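Local atomic coordinates of enolase (alpha proteobacterium BAL199, PDB entry 3UGV), a protein that probably acts as a magnesium-dependent enzyme of the enolase superfamily, removing a proton next to the carboxylate of an unidentified acid substrate. Residues 84-89 / 124-129; 176-181 / 210-215; 332-337 / 367-372. All coordinates share one frame; numbering follows the deposited sequence.

From the N terminus, interaction 1 comes first: residues 84-89 return to 124-129, closing a largely helical loop in the N-terminal domain of the mandelate racemase and muconate lactonizing enzyme family. Interaction 2 follows, joining 176-181 to 210-215 across one strand and tying together two successive outer helices of the barrel domain. Interaction 3 comes last, where 367-372, after the barrel strands, returns to the helix segment 332-337. The three loops run in series, neither nesting nor crossing. Interactions 1 and 2 lie on opposite sides of the chain's centre, their own centres 38 Å apart; interactions 1 and 3 have nearest atoms about 8 Å apart without touching.

Interaction 1. Residues 84-89 / 124-129; sequences KYLVPA and SMIAAS
Helix 83-97 presents Leu86 and Ala89 to Ile126 and Ala127 of helix 123-142. At the start of 124-129, Ser124 turns its side chain from the contact and its OG hydrogen-bonds Gly119 O. One residue beyond Met125, Ile126 makes the first touch: its CG2 branch sits against the forked end of Leu86, 3.9 Å from CD2 and 4.0 Å from CD1 of that leucine. CG2 lies opposite the backbone N, beside the carbonyl carbon, while CG1 stands beside the backbone N, opposite the carbonyl carbon (chi1 -63°); thus the short methyl, not the longer arm, meets Leu86. The two helices belong to the alpha+beta N-terminal domain of the enolase superfamily, and their segment axes pass 9.6 Å apart at a crossing angle of -53°. Ala127 follows at the level of Leu86, the two CA atoms 6.1 Å apart. Its CB lies 4.1 Å from Ala89 CB, methyl to methyl, and 4.5 Å from Leu86 CD2; Leu90 and Met93 of helix 83-97 extend the same seam. A second subunit covers the outside, with its Tyr85 packed on Ala89 and its Val118 on Ile126.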
loop_
_atom_site.group_PDB
_atom_site.type_symbol
_atom_site.label_atom_id
_atom_site.label_comp_id
_atom_site.label_asym_id
_atom_site.label_seq_id
_atom_site.Cartn_x
_atom_site.Cartn_y
_atom_site.Cartn_z
ATOM N N LYS F 84 10.028 -35.970 -27.061
ATOM C CA LYS F 84 9.096 -37.100 -27.086
ATOM C C LYS F 84 7.728 -36.778 -26.477
ATOM O O LYS F 84 6.811 -37.600 -26.539
ATOM C CB LYS F 84 9.689 -38.320 -26.385
ATOM C CG LYS F 84 10.909 -38.900 -27.062
ATOM C CD LYS F 84 11.428 -40.076 -26.267
ATOM C CE LYS F 84 11.484 -39.748 -24.782
ATOM N NZ LYS F 84 12.138 -40.835 -24.006
ATOM N N TYR F 85 7.591 -35.604 -25.869
ATOM C CA TYR F 85 6.280 -35.172 -25.406
ATOM C C TYR F 85 5.729 -34.137 -26.381
ATOM O O TYR F 85 4.535 -34.135 -26.691
ATOM C CB TYR F 85 6.328 -34.572 -23.999
ATOM C CG TYR F 85 7.340 -35.170 -23.040
ATOM C CD1 TYR F 85 7.676 -36.524 -23.076
ATOM C CD2 TYR F 85 7.960 -34.365 -22.091
ATOM C CE1 TYR F 85 8.616 -37.049 -22.187
ATOM C CE2 TYR F 85 8.888 -34.871 -21.207
ATOM C CZ TYR F 85 9.219 -36.207 -21.251
ATOM O OH TYR F 85 10.156 -36.677 -20.349
ATOM N N LEU F 86 6.615 -33.270 -26.868
ATOM C CA LEU F 86 6.231 -32.136 -27.709
ATOM C C LEU F 86 5.838 -32.536 -29.125
ATOM O O LEU F 86 4.886 -31.986 -29.675
ATOM C CB LEU F 86 7.341 -31.076 -27.759
ATOM C CG LEU F 86 7.595 -30.362 -26.430
ATOM C CD1 LEU F 86 8.910 -29.583 -26.462
ATOM C CD2 LEU F 86 6.409 -29.474 -26.055
ATOM N N VAL F 87 6.573 -33.472 -29.721
ATOM C CA VAL F 87 6.229 -33.943 -31.061
ATOM C C VAL F 87 4.805 -34.529 -31.136
ATOM O O VAL F 87 4.015 -34.145 -32.005
ATOM C CB VAL F 87 7.246 -34.958 -31.586
ATOM C CG1 VAL F 87 6.586 -35.892 -32.593
ATOM C CG2 VAL F 87 8.434 -34.237 -32.196
ATOM N N PRO F 88 4.464 -35.457 -30.225
ATOM C CA PRO F 88 3.085 -35.948 -30.251
ATOM C C PRO F 88 2.099 -34.822 -29.990
ATOM O O PRO F 88 1.047 -34.789 -30.610
ATOM C CB PRO F 88 3.051 -36.961 -29.103
ATOM C CG PRO F 88 4.464 -37.405 -28.957
ATOM C CD PRO F 88 5.290 -36.184 -29.248
ATOM N N ALA F 89 2.432 -33.909 -29.090
ATOM C CA ALA F 89 1.538 -32.792 -28.801
ATOM C C ALA F 89 1.295 -31.946 -30.049
ATOM O O ALA F 89 0.177 -31.495 -30.297
ATOM C CB ALA F 89 2.094 -31.935 -27.683
ATOM N N SER F 124 2.329 -27.224 -22.374
ATOM C CA SER F 124 1.165 -26.810 -23.174
ATOM C C SER F 124 1.482 -25.558 -23.998
ATOM O O SER F 124 1.277 -25.521 -25.208
ATOM C CB SER F 124 -0.051 -26.511 -22.282
ATOM O OG SER F 124 -0.316 -27.541 -21.353
ATOM N N MET F 125 1.964 -24.533 -23.302
ATOM C CA MET F 125 2.335 -23.265 -23.894
ATOM C C MET F 125 3.374 -23.474 -25.006
ATOM O O MET F 125 3.293 -22.862 -26.071
ATOM C CB MET F 125 2.885 -22.336 -22.792
ATOM C CG MET F 125 3.338 -20.949 -23.263
ATOM S SD MET F 125 2.044 -20.121 -24.206
ATOM C CE MET F 125 1.833 -18.641 -23.225
ATOM N N ILE F 126 4.336 -24.358 -24.751
ATOM C CA ILE F 126 5.428 -24.606 -25.688
ATOM C C ILE F 126 4.978 -25.207 -27.028
ATOM O O ILE F 126 5.485 -24.824 -28.089
ATOM C CB ILE F 126 6.531 -25.462 -25.044
ATOM C CG1 ILE F 126 7.134 -24.703 -23.859
ATOM C CG2 ILE F 126 7.613 -25.784 -26.058
ATOM C CD1 ILE F 126 8.303 -25.384 -23.221
ATOM N N ALA F 127 4.025 -26.134 -26.990
ATOM C CA ALA F 127 3.526 -26.714 -28.226
ATOM C C ALA F 127 2.763 -25.653 -29.002
ATOM O O ALA F 127 2.969 -25.490 -30.209
ATOM C CB ALA F 127 2.647 -27.895 -27.951
ATOM N N ALA F 128 1.901 -24.918 -28.305
ATOM C CA ALA F 128 1.144 -23.832 -28.932
ATOM C C ALA F 128 2.035 -22.732 -29.515
ATOM O O ALA F 128 1.715 -22.188 -30.558
ATOM C CB ALA F 128 0.142 -23.232 -27.957
ATOM N N SER F 129 3.134 -22.400 -28.834
ATOM C CA SER F 129 4.033 -21.335 -29.293
ATOM C C SER F 129 4.716 -21.714 -30.605
ATOM O O SER F 129 4.887 -20.882 -31.494
ATOM C CB SER F 129 5.084 -21.009 -28.227
ATOM O OG SER F 129 4.504 -20.394 -27.090
#

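Interaction 2. Residues 176-181 / 210-215; sequences AEAVEL and EAVWDA
No flat group enters the seam where Ala178 and Val179 meet Val212 and Ala215; the CB of Trp213 is directed away from the other helix, and its indole lies against Leu222 and Leu247 with NE1 hydrogen-bonded to Thr220 O. Two of the carboxylates have partners of their own: Glu177 forms a salt bridge with Lys169 and Glu210 one with Arg218. What remains is an aliphatic joint between helices 171-183 and 202-216, consecutive outer helices of the beta/alpha barrel of the enolase C-terminal domain, with strand 192-196 running between them in sequence.

The contact has two steps. At the inner one, the methyl of Ala178, directed at the other helix, meets the CG1 branch of Val212 at 3.9 Å between CB and CG1. That branch stands opposite the backbone N of Val212 (chi1 165°), while CG2 occupies the position beside it. The same two residues reach the barrel wall, Ala178 resting on Leu193 of strand 192-196 and Val212 on Leu222 of strand 221-225, the strand that ends in the magnesium ligand Asp225. Backbones are close here, with 6.3 Å between the CA atoms of Ala178 and Val212, as the small alanine permits.

The second step lies nearer the surface. Val179 and Ala215 are paired there, their CA atoms 6.6 Å apart, and Ala215 also packs on Ala175 one turn earlier in helix 171-183. Val179 uses CG2, the branch beside its backbone N, which touches Ala215 CB at 4.0 Å and lies 4.1 Å from Ala215 O.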
loop_
_atom_site.group_PDB
_atom_site.type_symbol
_atom_site.label_atom_id
_atom_site.label_comp_id
_atom_site.label_asym_id
_atom_site.label_seq_id
_atom_site.Cartn_x
_atom_site.Cartn_y
_atom_site.Cartn_z
ATOM N N ALA F 176 39.908 -15.141 -23.738
ATOM C CA ALA F 176 40.326 -15.424 -25.111
ATOM C C ALA F 176 39.106 -15.648 -25.995
ATOM O O ALA F 176 39.051 -15.176 -27.122
ATOM C CB ALA F 176 41.240 -16.627 -25.163
ATOM N N GLU F 177 38.116 -16.347 -25.456
ATOM C CA GLU F 177 36.897 -16.617 -26.184
ATOM C C GLU F 177 36.090 -15.339 -26.407
ATOM O O GLU F 177 35.421 -15.191 -27.429
ATOM C CB GLU F 177 36.069 -17.646 -25.435
ATOM C CG GLU F 177 34.762 -17.969 -26.116
ATOM C CD GLU F 177 34.147 -19.259 -25.605
ATOM O OE1 GLU F 177 34.601 -20.343 -26.044
ATOM O OE2 GLU F 177 33.217 -19.192 -24.766
ATOM N N ALA F 178 36.155 -14.416 -25.452
ATOM C CA ALA F 178 35.479 -13.132 -25.604
ATOM C C ALA F 178 35.972 -12.374 -26.855
ATOM O O ALA F 178 35.165 -11.792 -27.597
ATOM C CB ALA F 178 35.651 -12.288 -24.355
ATOM N N VAL F 179 37.285 -12.393 -27.095
ATOM C CA VAL F 179 37.846 -11.761 -28.297
ATOM C C VAL F 179 37.212 -12.360 -29.565
ATOM O O VAL F 179 36.813 -11.623 -30.466
ATOM C CB VAL F 179 39.412 -11.848 -28.358
ATOM C CG1 VAL F 179 39.964 -11.196 -29.648
ATOM C CG2 VAL F 179 40.056 -11.215 -27.126
ATOM N N GLU F 180 37.119 -13.691 -29.617
ATOM C CA GLU F 180 36.454 -14.401 -30.719
ATOM C C GLU F 180 34.990 -13.975 -30.854
ATOM O O GLU F 180 34.571 -13.519 -31.915
ATOM C CB GLU F 180 36.476 -15.919 -30.509
ATOM C CG GLU F 180 37.774 -16.671 -30.791
ATOM C CD GLU F 180 37.624 -18.180 -30.492
ATOM O OE1 GLU F 180 37.087 -18.924 -31.349
ATOM O OE2 GLU F 180 38.023 -18.623 -29.389
ATOM N N LEU F 181 34.209 -14.138 -29.785
ATOM C CA LEU F 181 32.783 -13.805 -29.839
ATOM C C LEU F 181 32.537 -12.366 -30.284
ATOM O O LEU F 181 31.649 -12.116 -31.092
ATOM C CB LEU F 181 32.109 -14.031 -28.494
ATOM C CG LEU F 181 32.264 -15.386 -27.823
ATOM C CD1 LEU F 181 31.325 -15.441 -26.633
ATOM C CD2 LEU F 181 31.970 -16.492 -28.811
ATOM N N GLU F 210 36.816 -9.095 -15.103
ATOM C CA GLU F 210 37.965 -8.197 -15.270
ATOM C C GLU F 210 38.836 -8.655 -16.430
ATOM O O GLU F 210 39.289 -7.840 -17.214
ATOM C CB GLU F 210 38.796 -8.099 -13.984
ATOM C CG GLU F 210 38.031 -7.576 -12.747
ATOM C CD GLU F 210 37.651 -6.092 -12.834
ATOM O OE1 GLU F 210 37.815 -5.483 -13.918
ATOM O OE2 GLU F 210 37.190 -5.530 -11.810
ATOM N N ALA F 211 39.038 -9.963 -16.555
ATOM C CA ALA F 211 39.843 -10.512 -17.649
ATOM C C ALA F 211 39.198 -10.277 -19.020
ATOM O O ALA F 211 39.879 -9.960 -20.000
ATOM C CB ALA F 211 40.096 -11.996 -17.425
ATOM N N VAL F 212 37.880 -10.435 -19.086
ATOM C CA VAL F 212 37.155 -10.189 -20.327
ATOM C C VAL F 212 37.296 -8.729 -20.764
ATOM O O VAL F 212 37.587 -8.436 -21.918
ATOM C CB VAL F 212 35.652 -10.549 -20.193
ATOM C CG1 VAL F 212 34.868 -9.946 -21.332
ATOM C CG2 VAL F 212 35.455 -12.064 -20.138
ATOM N N TRP F 213 37.086 -7.815 -19.831
ATOM C CA TRP F 213 37.199 -6.398 -20.124
ATOM C C TRP F 213 38.635 -5.984 -20.456
ATOM O O TRP F 213 38.841 -5.106 -21.276
ATOM C CB TRP F 213 36.664 -5.581 -18.947
ATOM C CG TRP F 213 35.197 -5.253 -19.059
ATOM C CD1 TRP F 213 34.491 -5.039 -20.209
ATOM C CD2 TRP F 213 34.259 -5.098 -17.980
ATOM N NE1 TRP F 213 33.177 -4.754 -19.914
ATOM C CE2 TRP F 213 33.011 -4.776 -18.554
ATOM C CE3 TRP F 213 34.358 -5.185 -16.586
ATOM C CZ2 TRP F 213 31.868 -4.546 -17.782
ATOM C CZ3 TRP F 213 33.223 -4.952 -15.820
ATOM C CH2 TRP F 213 31.994 -4.642 -16.423
ATOM N N ASP F 214 39.628 -6.602 -19.820
ATOM C CA ASP F 214 41.019 -6.321 -20.167
ATOM C C ASP F 214 41.256 -6.722 -21.623
ATOM O O ASP F 214 42.071 -6.118 -22.329
ATOM C CB ASP F 214 42.003 -7.057 -19.239
ATOM C CG ASP F 214 42.039 -6.474 -17.806
ATOM O OD1 ASP F 214 41.568 -5.322 -17.598
ATOM O OD2 ASP F 214 42.546 -7.175 -16.888
ATOM N N ALA F 215 40.520 -7.734 -22.070
ATOM C CA ALA F 215 40.667 -8.258 -23.426
ATOM C C ALA F 215 39.864 -7.527 -24.508
ATOM O O ALA F 215 40.323 -7.433 -25.648
ATOM C CB ALA F 215 40.313 -9.740 -23.443
#

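Interaction 3. Residues 332-337 / 367-372; sequences VGAHVM and LIVPDK
Helix 330-337 of the barrel domain packs here against strand 366-368 and the chain that follows it, where Ala334 and His335 meet Val369. The two branches of this valine divide the work. CG1, opposite the backbone N (chi1 176°), lies over one face of the His335 ring in a CH-pi contact: 3.7 Å from the ring centroid, 22° from the ring normal, and shifted toward the rim, so that CE1 of the histidine is its closest atom at 3.4 Å. CG2, the branch beside the backbone N, presses on Ala334 CB at 3.5 Å, a tight approach for two carbons. The same alanine methyl also meets CD2 of Leu367 at 3.9 Å, which completes the apolar side of the contact.

The stronger polar partner of His335 NE2 is Tyr360 OH. A water at the ring's edge, in its plane and 3.0 Å from NE2, shares or competes for that site. It also lies 3.1 Å from Pro370 O and 3.2 Å from Lys372 O; further acceptors contest its two protons, so both carbonyl bonds need not exist together. ND1 is hydrogen-bonded to Cys148 N, and the bonds at the two nitrogens together probably fix the ring's rotation.

Beneath, Ala334 rests on Val158 of strand 157-162 and on Leu346 of strand 346-348, the neighbouring pair at which the barrel appears to close. Strand 366-368 runs antiparallel to 157-162, to which Leu367 is joined by backbone bonds with Val158, while helix 306-320 packs on Val332, Val336 and Met337.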
loop_
_atom_site.group_PDB
_atom_site.type_symbol
_atom_site.label_atom_id
_atom_site.label_comp_id
_atom_site.label_asym_id
_atom_site.label_seq_id
_atom_site.Cartn_x
_atom_site.Cartn_y
_atom_site.Cartn_z
ATOM N N VAL F 332 12.952 -14.962 -35.545
ATOM C CA VAL F 332 11.675 -14.404 -35.113
ATOM C C VAL F 332 11.977 -13.193 -34.252
ATOM O O VAL F 332 11.331 -12.143 -34.358
ATOM C CB VAL F 332 10.843 -15.390 -34.266
ATOM C CG1 VAL F 332 9.488 -14.780 -33.946
ATOM C CG2 VAL F 332 10.662 -16.709 -34.988
ATOM N N GLY F 333 12.985 -13.343 -33.401
ATOM C CA GLY F 333 13.431 -12.246 -32.562
ATOM C C GLY F 333 13.668 -10.948 -33.322
ATOM O O GLY F 333 13.091 -9.901 -32.998
ATOM N N ALA F 334 14.523 -10.998 -34.338
ATOM C CA ALA F 334 14.822 -9.783 -35.090
ATOM C C ALA F 334 13.564 -9.193 -35.749
ATOM O O ALA F 334 13.387 -7.964 -35.787
ATOM C CB ALA F 334 15.935 -10.032 -36.111
ATOM N N HIS F 335 12.679 -10.061 -36.240
ATOM C CA HIS F 335 11.440 -9.584 -36.859
ATOM C C HIS F 335 10.569 -8.782 -35.895
ATOM O O HIS F 335 10.222 -7.644 -36.199
ATOM C CB HIS F 335 10.642 -10.728 -37.498
ATOM C CG HIS F 335 11.127 -11.108 -38.863
ATOM N ND1 HIS F 335 10.690 -10.481 -40.012
ATOM C CD2 HIS F 335 12.019 -12.047 -39.262
ATOM C CE1 HIS F 335 11.289 -11.018 -41.059
ATOM N NE2 HIS F 335 12.101 -11.969 -40.631
ATOM N N VAL F 336 10.235 -9.357 -34.734
ATOM C CA VAL F 336 9.337 -8.670 -33.796
ATOM C C VAL F 336 10.008 -7.482 -33.122
ATOM O O VAL F 336 9.329 -6.531 -32.740
ATOM C CB VAL F 336 8.738 -9.599 -32.692
ATOM C CG1 VAL F 336 7.892 -10.683 -33.308
ATOM C CG2 VAL F 336 9.841 -10.203 -31.832
ATOM N N MET F 337 11.332 -7.530 -32.974
ATOM C CA MET F 337 12.057 -6.391 -32.383
ATOM C C MET F 337 11.945 -5.153 -33.255
ATOM O O MET F 337 12.036 -4.027 -32.758
ATOM C CB MET F 337 13.532 -6.718 -32.107
ATOM C CG MET F 337 13.739 -7.680 -30.956
ATOM S SD MET F 337 13.494 -6.876 -29.368
ATOM C CE MET F 337 15.107 -6.112 -29.144
ATOM N N LEU F 367 22.082 -7.571 -36.131
ATOM C CA LEU F 367 21.548 -8.649 -36.962
ATOM C C LEU F 367 20.636 -8.046 -38.034
ATOM O O LEU F 367 19.719 -7.287 -37.724
ATOM C CB LEU F 367 20.765 -9.656 -36.111
ATOM C CG LEU F 367 20.396 -10.974 -36.795
ATOM C CD1 LEU F 367 21.665 -11.787 -37.071
ATOM C CD2 LEU F 367 19.388 -11.799 -35.989
ATOM N N ILE F 368 20.902 -8.376 -39.293
ATOM C CA ILE F 368 20.175 -7.806 -40.427
ATOM C C ILE F 368 18.962 -8.655 -40.786
ATOM O O ILE F 368 19.115 -9.822 -41.111
ATOM C CB ILE F 368 21.074 -7.738 -41.675
ATOM C CG1 ILE F 368 22.282 -6.836 -41.416
ATOM C CG2 ILE F 368 20.271 -7.243 -42.870
ATOM C CD1 ILE F 368 21.910 -5.454 -40.877
ATOM N N VAL F 369 17.762 -8.084 -40.710
ATOM C CA VAL F 369 16.556 -8.810 -41.113
ATOM C C VAL F 369 16.470 -8.727 -42.625
ATOM O O VAL F 369 16.443 -7.628 -43.172
ATOM C CB VAL F 369 15.248 -8.205 -40.533
ATOM C CG1 VAL F 369 14.042 -8.959 -41.077
ATOM C CG2 VAL F 369 15.240 -8.227 -39.014
ATOM N N PRO F 370 16.429 -9.886 -43.302
ATOM C CA PRO F 370 16.478 -9.941 -44.770
ATOM C C PRO F 370 15.118 -9.639 -45.385
ATOM O O PRO F 370 14.085 -9.936 -44.781
ATOM C CB PRO F 370 16.836 -11.399 -45.041
ATOM C CG PRO F 370 16.152 -12.136 -43.923
ATOM C CD PRO F 370 16.283 -11.227 -42.706
ATOM N N ASP F 371 15.115 -9.058 -46.578
ATOM C CA ASP F 371 13.867 -8.796 -47.269
ATOM C C ASP F 371 13.383 -10.076 -47.953
ATOM O O ASP F 371 13.402 -10.174 -49.178
ATOM C CB ASP F 371 14.043 -7.669 -48.288
ATOM C CG ASP F 371 12.769 -6.861 -48.499
ATOM O OD1 ASP F 371 11.657 -7.412 -48.336
ATOM O OD2 ASP F 371 12.883 -5.663 -48.830
ATOM N N LYS F 372 12.976 -11.061 -47.155
ATOM C CA LYS F 372 12.369 -12.286 -47.673
ATOM C C LYS F 372 11.012 -12.472 -47.007
ATOM O O LYS F 372 10.773 -11.924 -45.938
ATOM C CB LYS F 372 13.275 -13.496 -47.433
ATOM C CG LYS F 372 14.671 -13.325 -48.017
ATOM C CD LYS F 372 15.433 -14.641 -48.102
ATOM C CE LYS F 372 16.066 -15.045 -46.780
ATOM N NZ LYS F 372 16.848 -16.312 -46.929
HETATM O O HOH W 1 12.720 -12.451 -43.481
#